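Local coordinates for protein ribonucleoside-diphosphate reductase, alpha chain (Actinobacillus ureae ATCC 25976, PDB 6DQX) that is the catalytic subunit of a class Id ribonucleotide reductase, probably converting ribonucleoside diphosphates to deoxyribonucleotides with a thioredoxin-type reductant, at residues W32-E35 / D36-L39; G111-I114 / H115-M118; L237-K240 / T241-G244; S321-I324 / E325-D329. All blocks are in the same frame, centred on the assembly; numbering follows the deposited sequence.

In the fold
Four short-range contacts punctuate the chain in series; none encloses or crosses another, and each closes no more than a turn or a helix cap. Contact 1 (32-39) starts the first helix, 35-44, in the N-terminal region beside helices 52-67 and 418-423. Contact 2 (111-118) turns the chain from strand 105-109 into helix 114-130, within the barrel and next to the second subunit. Contact 3 (237-244) ends helix 227-243 just before strand 247-249, and contact 4 (321-329) covers the C-terminal part of helix 308-327 and the chain just beyond, against helix 334-343. Two helix starts thus precede two C-terminal segments. Contacts 2 and 4 come nearest, about 16 Å between nearest atoms.

Contact 1. Residues W32-E35 / D36-L39; sequences WLNE and DSRL
With chi1 at 67°, Asn34 tucks CG between its own backbone N and carbonyl carbon, which swings OD1 forward over the first turn of helix 35-44, where it accepts from Ser37 N at 3.0 Å. This is a side-chain N-cap, a clear case of a residue outside the helix occupying an amide that has no helical carbonyl to meet. The bond is nearly straight at the hydrogen (165°), and the donor arrives almost in line with the side-chain carbonyl. The amide nitrogen of the same group works as well: ND2 gives a hydrogen bond to a water, which in turn donates to Asp36 OD2 at 2.7 Å, tying the cap to the first turn a second time.

Just before the cap, Leu33 is the centre of an inverse gamma turn, closed by a weak bond from Asn34 N to Trp32 O. Its methyl CD1 lies 3.8 Å from Arg38 CG, the two side chains crossing at about a right angle. Trp32 and Leu33 also pack on helix 52-67, while Trp32 NE1 bonds to Met80 O and Ser37 OG to Ile423 O, which joins the cap to helix 52-67 and to the end of helix 418-423.

On the exposed side, Arg38 bends at chi3 and carries its guanidinium back over Asn34 O and Glu35 CA, which lie against one of its faces. Glu35 crosses it at about a right angle, its carboxylate plane turned 67° from the guanidinium: the salt bridge runs from Arg38 NH2 to Glu35 OE2 at 2.7 Å, meeting the oxygen from above the carboxylate plane.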
loop_
_atom_site.group_PDB
_atom_site.type_symbol
_atom_site.label_atom_id
_atom_site.label_comp_id
_atom_site.label_asym_id
_atom_site.label_seq_id
_atom_site.Cartn_x
_atom_site.Cartn_y
_atom_site.Cartn_z
ATOM N N TRP A 32 23.849 -17.913 32.414
ATOM C CA TRP A 32 23.122 -16.832 31.748
ATOM C C TRP A 32 21.613 -16.995 31.692
ATOM O O TRP A 32 20.886 -16.009 31.702
ATOM C CB TRP A 32 23.655 -16.631 30.315
ATOM C CG TRP A 32 23.442 -17.770 29.346
ATOM C CD1 TRP A 32 24.308 -18.776 29.070
ATOM C CD2 TRP A 32 22.323 -17.967 28.475
ATOM N NE1 TRP A 32 23.813 -19.585 28.114
ATOM C CE2 TRP A 32 22.591 -19.116 27.716
ATOM C CE3 TRP A 32 21.137 -17.268 28.244
ATOM C CZ2 TRP A 32 21.707 -19.608 26.760
ATOM C CZ3 TRP A 32 20.243 -17.757 27.312
ATOM C CH2 TRP A 32 20.538 -18.926 26.565
ATOM N N LEU A 33 21.164 -18.235 31.608
ATOM C CA LEU A 33 19.755 -18.584 31.524
ATOM C C LEU A 33 19.169 -18.621 32.934
ATOM O O LEU A 33 18.859 -19.681 33.472
ATOM C CB LEU A 33 19.614 -19.925 30.806
ATOM C CG LEU A 33 18.227 -20.415 30.403
ATOM C CD1 LEU A 33 17.495 -19.361 29.599
ATOM C CD2 LEU A 33 18.388 -21.688 29.575
ATOM N N ASN A 34 19.071 -17.439 33.531
ATOM C CA ASN A 34 18.522 -17.291 34.874
ATOM C C ASN A 34 17.015 -17.061 34.754
ATOM O O ASN A 34 16.455 -17.119 33.647
ATOM C CB ASN A 34 19.236 -16.171 35.632
ATOM C CG ASN A 34 18.988 -14.795 35.064
ATOM O OD1 ASN A 34 18.250 -14.603 34.100
ATOM N ND2 ASN A 34 19.615 -13.808 35.681
ATOM N N GLU A 35 16.355 -16.778 35.875
ATOM C CA GLU A 35 14.900 -16.687 35.870
ATOM C C GLU A 35 14.422 -15.501 35.005
ATOM O O GLU A 35 13.447 -15.635 34.273
ATOM C CB GLU A 35 14.364 -16.643 37.317
ATOM C CG GLU A 35 12.862 -16.872 37.474
ATOM C CD GLU A 35 12.380 -18.202 36.919
ATOM O OE1 GLU A 35 11.313 -18.221 36.265
ATOM O OE2 GLU A 35 13.056 -19.232 37.123
ATOM N N ASP A 36 15.149 -14.381 35.041
ATOM C CA ASP A 36 14.840 -13.221 34.183
ATOM C C ASP A 36 14.845 -13.603 32.700
ATOM O O ASP A 36 13.911 -13.288 31.945
ATOM C CB ASP A 36 15.857 -12.092 34.398
ATOM C CG ASP A 36 15.748 -11.422 35.780
ATOM O OD1 ASP A 36 14.773 -11.665 36.522
ATOM O OD2 ASP A 36 16.665 -10.646 36.117
ATOM N N SER A 37 15.904 -14.297 32.288
ATOM C CA SER A 37 16.041 -14.705 30.888
ATOM C C SER A 37 14.986 -15.727 30.471
ATOM O O SER A 37 14.411 -15.618 29.393
ATOM C CB SER A 37 17.455 -15.225 30.604
ATOM O OG SER A 37 18.369 -14.152 30.721
ATOM N N ARG A 38 14.724 -16.709 31.321
ATOM C CA ARG A 38 13.679 -17.683 31.028
ATOM C C ARG A 38 12.332 -17.019 30.835
ATOM O O ARG A 38 11.632 -17.334 29.876
ATOM C CB ARG A 38 13.570 -18.747 32.130
ATOM C CG ARG A 38 14.523 -19.911 31.940
ATOM C CD ARG A 38 14.080 -21.113 32.759
ATOM N NE ARG A 38 14.159 -20.818 34.177
ATOM C CZ ARG A 38 15.283 -20.771 34.894
ATOM N NH1 ARG A 38 16.479 -21.002 34.338
ATOM N NH2 ARG A 38 15.209 -20.479 36.192
ATOM N N LEU A 39 11.974 -16.105 31.749
ATOM C CA LEU A 39 10.697 -15.366 31.649
ATOM C C LEU A 39 10.622 -14.544 30.385
ATOM O O LEU A 39 9.604 -14.560 29.678
ATOM C CB LEU A 39 10.467 -14.429 32.854
ATOM C CG LEU A 39 9.497 -14.943 33.900
ATOM C CD1 LEU A 39 9.946 -16.301 34.411
ATOM C CD2 LEU A 39 9.373 -13.942 35.031
HETATM O O HOH W 1 18.975 -10.740 34.655
#

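Contact 2. Residues G111-I114 / H115-M118; sequences GDSI and HEIM. With EDO (1,2-ethanediol), chain H.
Gly111, with polyproline-like backbone angles, and the fully extended Ser113 flank Asp112, the centre of an inverse gamma turn with Ser113 N bonded to Gly111 O, and from Ile114 onward the chain is helical, with Ile117 N bonded to Ser113 O and Met118 N to Ile114 O. The side chain of Ser113 does the joining. Its OG, held between the backbone N and the carbonyl carbon (chi1 76°), accepts from Glu116 N at 3.0 Å and gives its own hydrogen to Glu116 OE1 at 2.7 Å. One hydroxyl thus links the amide and the carboxylate of the same residue, and it meets OE1 from above the carboxylate plane, 40° out of it. Glu116 extends back past the serine, and its OE1 comes to 3.4 Å from Gly111 C.

Ser113 is the N-cap of helix 114-130, which follows strand 105-109 in the ribonucleotide reductase barrel. The carboxylate lies beside the helix start, where the helix dipole would be expected to stabilise its negative charge.

Along another side of the helix, Ile114 and Met118 run side by side, pointing the same way, with Ile114 CG2 4.0 Å from Met118 CE. Bends at chi2 and chi3 turn the methionine methyl back toward the isoleucine. Both residues pack against the second subunit, Ile114 on its Lys129 and Met118 on its Ile171, while Ile117 packs on Phe160 and Leu163 of helix 156-170. Asp112 forms a salt bridge with Arg142 through OD2, and its OD1 accepts from O2 of a 1,2-ethanediol, probably a crystallisation additive, at 2.9 Å.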
loop_
_atom_site.group_PDB
_atom_site.type_symbol
_atom_site.label_atom_id
_atom_site.label_comp_id
_atom_site.label_asym_id
_atom_site.label_seq_id
_atom_site.Cartn_x
_atom_site.Cartn_y
_atom_site.Cartn_z
ATOM N N GLY A 111 12.520 0.946 -7.879
ATOM C CA GLY A 111 12.682 1.495 -9.221
ATOM C C GLY A 111 11.681 2.607 -9.496
ATOM O O GLY A 111 10.623 2.670 -8.876
ATOM N N ASP A 112 12.018 3.473 -10.444
ATOM C CA ASP A 112 11.239 4.679 -10.736
ATOM C C ASP A 112 9.993 4.361 -11.592
ATOM O O ASP A 112 9.863 4.842 -12.729
ATOM C CB ASP A 112 12.147 5.682 -11.460
ATOM C CG ASP A 112 11.531 7.060 -11.607
ATOM O OD1 ASP A 112 10.795 7.546 -10.709
ATOM O OD2 ASP A 112 11.832 7.687 -12.638
ATOM N N SER A 113 9.083 3.558 -11.059
ATOM C CA SER A 113 7.850 3.181 -11.781
ATOM C C SER A 113 6.814 2.736 -10.778
ATOM O O SER A 113 7.154 2.174 -9.733
ATOM C CB SER A 113 8.105 2.052 -12.815
ATOM O OG SER A 113 8.245 0.758 -12.218
ATOM N N ILE A 114 5.529 2.923 -11.107
ATOM C CA ILE A 114 4.488 2.411 -10.230
ATOM C C ILE A 114 4.605 0.899 -10.056
ATOM O O ILE A 114 4.402 0.389 -8.974
ATOM C CB ILE A 114 3.046 2.806 -10.697
ATOM C CG1 ILE A 114 2.898 4.335 -10.789
ATOM C CG2 ILE A 114 2.015 2.262 -9.722
ATOM C CD1 ILE A 114 3.058 5.118 -9.495
ATOM N N HIS A 115 4.911 0.169 -11.119
ATOM C CA HIS A 115 5.057 -1.272 -11.001
ATOM C C HIS A 115 6.061 -1.638 -9.902
ATOM O O HIS A 115 5.767 -2.452 -9.028
ATOM C CB HIS A 115 5.488 -1.854 -12.338
ATOM C CG HIS A 115 5.916 -3.282 -12.274
ATOM N ND1 HIS A 115 7.030 -3.743 -12.943
ATOM C CD2 HIS A 115 5.402 -4.347 -11.621
ATOM C CE1 HIS A 115 7.176 -5.035 -12.707
ATOM N NE2 HIS A 115 6.203 -5.428 -11.906
ATOM N N GLU A 116 7.229 -1.014 -9.955
ATOM C CA GLU A 116 8.315 -1.322 -9.015
ATOM C C GLU A 116 8.008 -0.801 -7.606
ATOM O O GLU A 116 8.385 -1.436 -6.616
ATOM C CB GLU A 116 9.659 -0.798 -9.551
ATOM C CG GLU A 116 10.094 -1.539 -10.811
ATOM C CD GLU A 116 11.062 -0.791 -11.704
ATOM O OE1 GLU A 116 10.909 0.433 -11.953
ATOM O OE2 GLU A 116 11.974 -1.464 -12.218
ATOM N N ILE A 117 7.280 0.316 -7.517
ATOM C CA ILE A 117 6.767 0.794 -6.235
ATOM C C ILE A 117 5.788 -0.216 -5.630
ATOM O O ILE A 117 5.859 -0.486 -4.431
ATOM C CB ILE A 117 6.198 2.233 -6.347
ATOM C CG1 ILE A 117 7.348 3.217 -6.612
ATOM C CG2 ILE A 117 5.437 2.668 -5.106
ATOM C CD1 ILE A 117 6.895 4.504 -7.264
ATOM N N MET A 118 4.884 -0.800 -6.436
ATOM C CA MET A 118 3.978 -1.814 -5.891
ATOM C C MET A 118 4.665 -3.125 -5.498
ATOM O O MET A 118 4.267 -3.767 -4.510
ATOM C CB MET A 118 2.811 -2.114 -6.845
ATOM C CG MET A 118 1.866 -0.949 -7.085
ATOM S SD MET A 118 1.358 -0.006 -5.635
ATOM C CE MET A 118 2.296 1.431 -5.853
HETATM C C1 EDO H . 5.932 7.432 -11.040
HETATM O O1 EDO H . 6.452 7.603 -12.359
HETATM C C2 EDO H . 7.097 7.118 -10.115
HETATM O O2 EDO H . 8.025 8.212 -10.113
#

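Contact 3. Residues L237-K240 / T241-G244; sequences LQRK and TETG
Arg239 O is gripped twice by Thr243: OG1 donates to it at 2.7 Å and the backbone N at 2.8 Å, arriving from opposite faces of the carbonyl plane. The hydroxyl can reach back because OG1 stands between its own N and carbonyl carbon (chi1 64°), and it sits well above the carbonyl plane. Leu237 O also takes two donors from Thr241, again from opposite faces, the OG1 bond of 3.2 Å supplementing the bond from Thr241 N; the stronger partner of that hydroxyl is Gln553 NE2.

Arg239 curls through bends at chi2 and chi3 and approaches Glu242 obliquely, forming a salt bridge from NH2 to Glu242 OE1 at 2.9 Å with the two flat groups 69° apart. Its NH1 comes to 3.3 Å from Thr243 CG2.

Gly244 is the first residue past the helix, with a positive phi of 93°, a conformation glycine adopts readily. Gly244 N still bonds to Lys240 O, and the long side chain of Lys240 places NZ 2.8 Å from Gly244 O. That ammonium also bonds to Pro246 O and Tyr551 O, so three carbonyls share it in a buried place.

Helix 227-243 thus stops just before strand 247-249, with Leu237 and Lys240 packed on Tyr539 of helix 532-544 and Gly244 bonded through its backbone to Gln553 of strand 549-554.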
loop_
_atom_site.group_PDB
_atom_site.type_symbol
_atom_site.label_atom_id
_atom_site.label_comp_id
_atom_site.label_asym_id
_atom_site.label_seq_id
_atom_site.Cartn_x
_atom_site.Cartn_y
_atom_site.Cartn_z
ATOM N N LEU A 237 21.455 18.351 11.041
ATOM C CA LEU A 237 21.986 18.282 12.426
ATOM C C LEU A 237 20.959 18.742 13.461
ATOM O O LEU A 237 20.861 18.151 14.536
ATOM C CB LEU A 237 23.272 19.114 12.594
ATOM C CG LEU A 237 24.518 18.817 11.753
ATOM C CD1 LEU A 237 25.667 19.691 12.236
ATOM C CD2 LEU A 237 24.906 17.353 11.775
ATOM N N GLN A 238 20.204 19.793 13.141
ATOM C CA GLN A 238 19.105 20.268 14.015
ATOM C C GLN A 238 18.049 19.179 14.197
ATOM O O GLN A 238 17.620 18.908 15.309
ATOM C CB GLN A 238 18.448 21.535 13.451
ATOM C CG GLN A 238 17.481 22.243 14.404
ATOM C CD GLN A 238 16.600 23.299 13.716
ATOM O OE1 GLN A 238 16.679 23.514 12.500
ATOM N NE2 GLN A 238 15.751 23.963 14.504
ATOM N N ARG A 239 17.653 18.536 13.098
ATOM C CA ARG A 239 16.690 17.430 13.152
ATOM C C ARG A 239 17.178 16.243 14.014
ATOM O O ARG A 239 16.421 15.643 14.771
ATOM C CB ARG A 239 16.364 16.953 11.724
ATOM C CG ARG A 239 15.685 17.991 10.820
ATOM C CD ARG A 239 14.379 18.521 11.408
ATOM N NE ARG A 239 13.505 17.418 11.824
ATOM C CZ ARG A 239 12.623 17.442 12.828
ATOM N NH1 ARG A 239 11.896 16.350 13.084
ATOM N NH2 ARG A 239 12.453 18.529 13.590
ATOM N N LYS A 240 18.466 15.942 13.919
ATOM C CA LYS A 240 19.068 14.822 14.645
ATOM C C LYS A 240 19.181 15.074 16.153
ATOM O O LYS A 240 19.010 14.158 16.971
ATOM C CB LYS A 240 20.432 14.518 14.033
ATOM C CG LYS A 240 20.879 13.098 14.275
ATOM C CD LYS A 240 21.968 12.687 13.291
ATOM C CE LYS A 240 22.442 11.289 13.622
ATOM N NZ LYS A 240 21.345 10.305 13.692
ATOM N N THR A 241 19.460 16.323 16.528
ATOM C CA THR A 241 19.431 16.702 17.941
ATOM C C THR A 241 18.006 16.577 18.493
ATOM O O THR A 241 17.790 15.975 19.542
ATOM C CB THR A 241 20.027 18.115 18.142
ATOM O OG1 THR A 241 21.385 18.099 17.689
ATOM C CG2 THR A 241 20.000 18.532 19.610
ATOM N N GLU A 242 17.041 17.097 17.750
ATOM C CA GLU A 242 15.625 17.071 18.160
ATOM C C GLU A 242 14.992 15.686 18.214
ATOM O O GLU A 242 14.224 15.410 19.127
ATOM C CB GLU A 242 14.805 17.987 17.250
ATOM C CG GLU A 242 15.194 19.451 17.428
ATOM C CD GLU A 242 14.557 20.404 16.426
ATOM O OE1 GLU A 242 14.305 20.016 15.252
ATOM O OE2 GLU A 242 14.342 21.570 16.829
ATOM N N THR A 243 15.321 14.814 17.254
ATOM C CA THR A 243 14.656 13.499 17.128
ATOM C C THR A 243 15.536 12.247 17.287
ATOM O O THR A 243 15.019 11.146 17.496
ATOM C CB THR A 243 13.929 13.397 15.766
ATOM O OG1 THR A 243 14.870 13.439 14.684
ATOM C CG2 THR A 243 12.936 14.549 15.608
ATOM N N GLY A 244 16.855 12.414 17.196
ATOM C CA GLY A 244 17.776 11.288 17.118
ATOM C C GLY A 244 18.110 10.910 15.683
ATOM O O GLY A 244 19.163 10.331 15.436
#

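Contact 4. Residues S321-I324 / E325-D329; sequences SEFI and EKSKD. With EDO (1,2-ethanediol), chain F.
Ser327 lies over one face of the Phe323 ring, one helical turn further on. Its CB is 4.0 Å from the ring centroid and 22° off the normal, a CH-pi contact, while OG sits toward the rim of the same face. With chi1 at 63°, that hydroxyl also turns back to donate to Phe323 O at 2.8 Å, alongside the regular bond from Ser327 N; His337 ND1 is its partner from helix 334-343.

Glu322 and Lys326 instead run side by side, extended and pointing the same way. Their methylenes touch, with Glu322 CG 3.9 Å from Lys326 CE, but the salt bridge from OE2 to NZ is long at 3.8 Å. The stronger partners are elsewhere: Glu322 OE1 takes Gly96 N, and Lys326 NZ bonds to Leu97 O and Gly100 O. Ser321 OG shares a hydrogen bond with O1 of a 1,2-ethanediol, probably from the crystallisation liquor, and is bonded to Arg344.

Both pairs are i to i+4 contacts along the C-terminal part of helix 308-327 in the reductase barrel, Phe323 and Ser327 facing helix 334-343, Glu322 and Lys326 held to the loop at Gly96, Leu97 and Gly100.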
loop_
_atom_site.group_PDB
_atom_site.type_symbol
_atom_site.label_atom_id
_atom_site.label_comp_id
_atom_site.label_asym_id
_atom_site.label_seq_id
_atom_site.Cartn_x
_atom_site.Cartn_y
_atom_site.Cartn_z
ATOM N N SER A 321 20.225 -21.150 4.561
ATOM C CA SER A 321 19.614 -22.266 3.817
ATOM C C SER A 321 18.118 -22.424 4.158
ATOM O O SER A 321 17.298 -22.618 3.252
ATOM C CB SER A 321 20.382 -23.569 4.044
ATOM O OG SER A 321 21.692 -23.453 3.537
ATOM N N GLU A 322 17.756 -22.256 5.432
ATOM C CA GLU A 322 16.338 -22.255 5.818
ATOM C C GLU A 322 15.544 -21.118 5.182
ATOM O O GLU A 322 14.424 -21.345 4.665
ATOM C CB GLU A 322 16.140 -22.212 7.338
ATOM C CG GLU A 322 14.667 -22.188 7.712
ATOM C CD GLU A 322 14.417 -22.297 9.179
ATOM O OE1 GLU A 322 14.466 -23.428 9.680
ATOM O OE2 GLU A 322 14.159 -21.252 9.817
ATOM N N PHE A 323 16.077 -19.892 5.246
ATOM C CA PHE A 323 15.404 -18.789 4.593
ATOM C C PHE A 323 15.184 -19.113 3.114
ATOM O O PHE A 323 14.083 -18.885 2.588
ATOM C CB PHE A 323 16.120 -17.439 4.747
ATOM C CG PHE A 323 15.571 -16.390 3.842
ATOM C CD1 PHE A 323 14.406 -15.695 4.190
ATOM C CD2 PHE A 323 16.139 -16.154 2.600
ATOM C CE1 PHE A 323 13.856 -14.772 3.319
ATOM C CE2 PHE A 323 15.587 -15.226 1.723
ATOM C CZ PHE A 323 14.450 -14.531 2.086
ATOM N N ILE A 324 16.216 -19.610 2.443
ATOM C CA ILE A 324 16.106 -19.929 1.014
ATOM C C ILE A 324 14.973 -20.942 0.815
ATOM O O ILE A 324 14.119 -20.718 -0.048
ATOM C CB ILE A 324 17.463 -20.392 0.429
ATOM C CG1 ILE A 324 18.433 -19.199 0.357
ATOM C CG2 ILE A 324 17.326 -21.037 -0.965
ATOM C CD1 ILE A 324 19.891 -19.600 0.367
ATOM N N GLU A 325 14.959 -22.020 1.600
ATOM C CA GLU A 325 13.944 -23.093 1.431
ATOM C C GLU A 325 12.521 -22.570 1.682
ATOM O O GLU A 325 11.585 -22.892 0.930
ATOM C CB GLU A 325 14.257 -24.279 2.354
ATOM C CG GLU A 325 13.306 -25.477 2.309
ATOM C CD GLU A 325 13.143 -26.092 0.922
ATOM O OE1 GLU A 325 12.062 -26.682 0.674
ATOM O OE2 GLU A 325 14.074 -25.993 0.080
ATOM N N LYS A 326 12.367 -21.770 2.733
ATOM C CA LYS A 326 11.067 -21.212 3.107
ATOM C C LYS A 326 10.546 -20.176 2.132
ATOM O O LYS A 326 9.328 -20.128 1.859
ATOM C CB LYS A 326 11.122 -20.593 4.508
ATOM C CG LYS A 326 11.157 -21.603 5.630
ATOM C CD LYS A 326 11.011 -20.889 6.963
ATOM C CE LYS A 326 10.756 -21.844 8.104
ATOM N NZ LYS A 326 10.383 -21.041 9.306
ATOM N N SER A 327 11.447 -19.330 1.629
ATOM C CA SER A 327 11.070 -18.247 0.722
ATOM C C SER A 327 10.807 -18.651 -0.721
ATOM O O SER A 327 10.274 -17.839 -1.474
ATOM C CB SER A 327 12.123 -17.131 0.726
ATOM O OG SER A 327 13.358 -17.604 0.255
ATOM N N LYS A 328 11.171 -19.879 -1.122
ATOM C CA LYS A 328 11.120 -20.260 -2.537
ATOM C C LYS A 328 9.711 -20.211 -3.131
ATOM O O LYS A 328 9.564 -20.018 -4.324
ATOM C CB LYS A 328 11.701 -21.669 -2.756
ATOM C CG LYS A 328 10.786 -22.797 -2.335
ATOM C CD LYS A 328 11.455 -24.163 -2.471
ATOM C CE LYS A 328 10.496 -25.242 -1.979
ATOM N NZ LYS A 328 11.108 -26.595 -1.918
ATOM N N ASP A 329 8.701 -20.402 -2.294
ATOM C CA ASP A 329 7.307 -20.407 -2.738
ATOM C C ASP A 329 6.490 -19.373 -1.966
ATOM O O ASP A 329 5.260 -19.495 -1.874
ATOM C CB ASP A 329 6.716 -21.815 -2.566
ATOM C CG ASP A 329 6.937 -22.393 -1.162
ATOM O OD1 ASP A 329 7.483 -21.691 -0.276
ATOM O OD2 ASP A 329 6.584 -23.572 -0.951
HETATM C C1 EDO F . 23.737 -26.541 4.565
HETATM O O1 EDO F . 22.442 -25.964 4.790
HETATM C C2 EDO F . 24.847 -25.512 4.695
HETATM O O2 EDO F . 24.527 -24.320 3.986
#